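Local coordinates for protein dihydroxyacetone kinase (Citrobacter freundii, PDB 1UN8) that phosphorylates dihydroxyacetone with ATP to give dihydroxyacetone phosphate, in the oxidative route of glycerol fermentation, at residues Arg475-Leu488 against Asn531-Phe543. Residues are numbered along the deposited sequence; the frame is centred on the assembly and turned at random.
Sequences RTMIDALQPALTSL and NMDPGAQRLAMVF
F543 holds CG anti to its carbonyl carbon (chi1 -79°), which lays the ring against A484; a CH-pi contact follows, A484 CB lying 3.9 Å from the ring centroid and 13° off the normal. L488 CD1 meets the same ring at its edge, 3.6 Å from F543 CE2. With CG anti to the backbone N, the D533 carboxylate turns back over the first turn of helix 534-543 and caps it: A536 N donates to D533 OD2 at 3.1 Å, from above the carboxylate plane. Near this end R475 NH2 reaches N531 O at the guanidinium edge, a weak bond (2.8 Å), while R475 NE is held by T509 O. Between cap and ring, the L539 side chain crosses those of L481 and M477 at about right angles, with L539 CD1 3.4 Å from M477 CE. M477 CA lies 3.4 Å from A536 N, beside side-chain-less G535. T476, M477, D533, P534 and G535 all bind ATP, so the N-terminal ends of the two helices, with the loops before them, form part of the nucleotide site. The axes of 478-488 and 534-543 come within 7.6 Å, their N-to-C directions 34° apart, within the eight-helix barrel, flanked by helix 453-468 at I478 and L481, helix 495-511 at L488 and M532, and helix 373-381 at P534.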
# COMPACT_ATOMS: atom_id res chain seq x y z
N ARG A 475 37.71 -10.73 15.41
CA ARG A 475 38.76 -10.31 14.48
C ARG A 475 38.88 -8.83 14.16
O ARG A 475 39.07 -8.45 13.00
CB ARG A 475 38.65 -11.12 13.18
CG ARG A 475 38.62 -12.63 13.40
CD ARG A 475 38.88 -13.42 12.11
NE ARG A 475 40.21 -13.14 11.56
CZ ARG A 475 40.46 -12.23 10.61
NH1 ARG A 475 39.47 -11.52 10.10
NH2 ARG A 475 41.70 -12.02 10.20
N THR A 476 38.79 -7.98 15.18
CA THR A 476 38.95 -6.54 14.98
C THR A 476 40.00 -6.07 15.97
O THR A 476 40.43 -6.84 16.83
CB THR A 476 37.65 -5.76 15.25
OG1 THR A 476 37.46 -5.63 16.66
CG2 THR A 476 36.46 -6.49 14.63
N MET A 477 40.40 -4.81 15.86
CA MET A 477 41.41 -4.27 16.76
C MET A 477 41.10 -4.59 18.24
O MET A 477 42.00 -4.64 19.07
CB MET A 477 41.53 -2.77 16.56
CG MET A 477 40.29 -2.01 16.93
SD MET A 477 40.53 -0.29 16.48
CE MET A 477 41.43 0.29 17.91
N ILE A 478 39.83 -4.82 18.54
CA ILE A 478 39.42 -5.13 19.90
C ILE A 478 40.21 -6.32 20.44
O ILE A 478 40.60 -6.32 21.62
CB ILE A 478 37.91 -5.48 19.96
CG1 ILE A 478 37.07 -4.31 19.41
CG2 ILE A 478 37.50 -5.80 21.39
CD1 ILE A 478 37.23 -3.03 20.17
N ASP A 479 40.44 -7.31 19.59
CA ASP A 479 41.17 -8.51 20.00
C ASP A 479 42.56 -8.26 20.57
O ASP A 479 43.10 -9.10 21.29
CB ASP A 479 41.27 -9.49 18.84
CG ASP A 479 39.93 -9.77 18.23
OD1 ASP A 479 39.08 -10.35 18.93
OD2 ASP A 479 39.71 -9.43 17.05
N ALA A 480 43.14 -7.11 20.25
CA ALA A 480 44.46 -6.77 20.75
C ALA A 480 44.33 -5.66 21.80
O ALA A 480 45.07 -5.64 22.79
CB ALA A 480 45.37 -6.32 19.59
N LEU A 481 43.38 -4.75 21.59
CA LEU A 481 43.18 -3.62 22.49
C LEU A 481 42.74 -4.03 23.89
O LEU A 481 43.35 -3.63 24.88
CB LEU A 481 42.14 -2.65 21.92
CG LEU A 481 42.40 -1.14 22.02
CD1 LEU A 481 41.07 -0.46 22.24
CD2 LEU A 481 43.35 -0.81 23.15
N GLN A 482 41.68 -4.82 23.97
CA GLN A 482 41.17 -5.25 25.27
C GLN A 482 42.24 -5.92 26.12
O GLN A 482 42.45 -5.54 27.27
CB GLN A 482 39.99 -6.21 25.08
CG GLN A 482 39.31 -6.56 26.38
CD GLN A 482 37.81 -6.56 26.25
OE1 GLN A 482 37.23 -7.38 25.52
NE2 GLN A 482 37.16 -5.64 26.95
N PRO A 483 42.93 -6.93 25.57
CA PRO A 483 43.98 -7.62 26.34
C PRO A 483 44.96 -6.60 26.91
O PRO A 483 45.31 -6.66 28.09
CB PRO A 483 44.63 -8.52 25.29
CG PRO A 483 43.50 -8.85 24.39
CD PRO A 483 42.81 -7.52 24.22
N ALA A 484 45.37 -5.67 26.06
CA ALA A 484 46.32 -4.63 26.44
C ALA A 484 45.76 -3.73 27.53
O ALA A 484 46.45 -3.44 28.51
CB ALA A 484 46.70 -3.79 25.22
N LEU A 485 44.52 -3.28 27.37
CA LEU A 485 43.92 -2.40 28.36
C LEU A 485 43.69 -3.13 29.67
O LEU A 485 43.72 -2.52 30.75
CB LEU A 485 42.62 -1.79 27.85
CG LEU A 485 42.83 -0.81 26.69
CD1 LEU A 485 41.52 -0.12 26.36
CD2 LEU A 485 43.88 0.22 27.07
N THR A 486 43.47 -4.43 29.59
CA THR A 486 43.27 -5.21 30.80
C THR A 486 44.64 -5.38 31.46
O THR A 486 44.76 -5.25 32.68
CB THR A 486 42.66 -6.57 30.49
OG1 THR A 486 41.36 -6.38 29.93
CG2 THR A 486 42.54 -7.40 31.75
N SER A 487 45.66 -5.66 30.66
CA SER A 487 47.00 -5.83 31.20
C SER A 487 47.40 -4.58 32.00
O SER A 487 47.86 -4.67 33.14
CB SER A 487 48.00 -6.06 30.08
OG SER A 487 49.31 -6.23 30.59
N LEU A 488 47.20 -3.41 31.39
CA LEU A 488 47.54 -2.14 32.01
C LEU A 488 46.72 -1.85 33.26
O LEU A 488 47.19 -1.19 34.17
CB LEU A 488 47.37 -1.01 31.00
CG LEU A 488 48.38 -1.02 29.85
CD1 LEU A 488 47.99 -0.01 28.79
CD2 LEU A 488 49.76 -0.70 30.40
N ASN A 531 47.03 -13.49 7.44
CA ASN A 531 45.62 -13.57 7.79
C ASN A 531 45.35 -12.73 9.04
O ASN A 531 44.29 -12.86 9.66
CB ASN A 531 45.20 -15.01 8.08
CG ASN A 531 45.19 -15.89 6.84
OD1 ASN A 531 44.60 -15.54 5.81
ND2 ASN A 531 45.81 -17.06 6.95
N MET A 532 46.31 -11.88 9.41
CA MET A 532 46.15 -11.06 10.60
C MET A 532 45.27 -9.85 10.32
O MET A 532 45.41 -9.21 9.27
CB MET A 532 47.51 -10.59 11.12
CG MET A 532 47.44 -9.93 12.50
SD MET A 532 49.05 -9.57 13.21
CE MET A 532 49.37 -11.05 14.13
N ASP A 533 44.37 -9.55 11.25
CA ASP A 533 43.50 -8.40 11.09
C ASP A 533 44.35 -7.13 11.22
O ASP A 533 45.15 -7.01 12.15
CB ASP A 533 42.42 -8.39 12.16
CG ASP A 533 41.62 -7.11 12.17
OD1 ASP A 533 40.99 -6.81 11.13
OD2 ASP A 533 41.64 -6.39 13.20
N PRO A 534 44.20 -6.18 10.29
CA PRO A 534 44.97 -4.93 10.33
C PRO A 534 44.77 -4.15 11.63
O PRO A 534 45.73 -3.66 12.23
CB PRO A 534 44.44 -4.17 9.12
CG PRO A 534 44.02 -5.27 8.19
CD PRO A 534 43.32 -6.22 9.12
N GLY A 535 43.52 -4.06 12.07
CA GLY A 535 43.23 -3.35 13.29
C GLY A 535 44.06 -3.85 14.45
O GLY A 535 44.78 -3.09 15.09
N ALA A 536 43.97 -5.15 14.73
CA ALA A 536 44.70 -5.77 15.81
C ALA A 536 46.21 -5.54 15.69
O ALA A 536 46.87 -5.11 16.64
CB ALA A 536 44.39 -7.26 15.85
N GLN A 537 46.75 -5.84 14.51
CA GLN A 537 48.18 -5.67 14.27
C GLN A 537 48.60 -4.23 14.55
O GLN A 537 49.58 -3.98 15.24
CB GLN A 537 48.51 -6.07 12.82
CG GLN A 537 49.72 -5.36 12.20
CD GLN A 537 51.05 -5.95 12.63
OE1 GLN A 537 51.15 -6.66 13.63
NE2 GLN A 537 52.08 -5.63 11.88
N ARG A 538 47.85 -3.27 14.00
CA ARG A 538 48.16 -1.86 14.21
C ARG A 538 48.24 -1.55 15.69
O ARG A 538 49.12 -0.83 16.17
CB ARG A 538 47.11 -0.99 13.55
N LEU A 539 47.30 -2.12 16.42
CA LEU A 539 47.21 -1.92 17.85
C LEU A 539 48.41 -2.52 18.55
O LEU A 539 49.02 -1.90 19.42
CB LEU A 539 45.95 -2.57 18.33
CG LEU A 539 45.30 -1.81 19.44
CD1 LEU A 539 43.80 -1.78 19.19
CD2 LEU A 539 45.69 -2.44 20.78
N ALA A 540 48.75 -3.74 18.17
CA ALA A 540 49.88 -4.43 18.78
C ALA A 540 51.18 -3.69 18.51
O ALA A 540 52.06 -3.62 19.36
CB ALA A 540 49.96 -5.87 18.25
N MET A 541 51.32 -3.13 17.32
CA MET A 541 52.55 -2.42 17.00
C MET A 541 52.64 -1.12 17.79
O MET A 541 53.73 -0.67 18.15
CB MET A 541 52.64 -2.17 15.50
CG MET A 541 52.76 -3.45 14.71
SD MET A 541 54.14 -4.49 15.25
CE MET A 541 53.34 -5.66 16.38
N VAL A 542 51.49 -0.51 18.06
CA VAL A 542 51.50 0.72 18.83
C VAL A 542 52.06 0.43 20.21
O VAL A 542 53.02 1.06 20.65
CB VAL A 542 50.08 1.30 18.96
CG1 VAL A 542 50.06 2.40 20.02
CG2 VAL A 542 49.64 1.88 17.62
N PHE A 543 51.49 -0.55 20.90
CA PHE A 543 51.99 -0.89 22.21
C PHE A 543 53.44 -1.36 22.19
O PHE A 543 54.21 -1.06 23.11
CB PHE A 543 51.10 -1.93 22.87
CG PHE A 543 49.86 -1.35 23.45
CD1 PHE A 543 48.71 -1.23 22.69
CD2 PHE A 543 49.86 -0.87 24.75
CE1 PHE A 543 47.58 -0.63 23.20
CE2 PHE A 543 48.73 -0.26 25.27
CZ PHE A 543 47.58 -0.14 24.50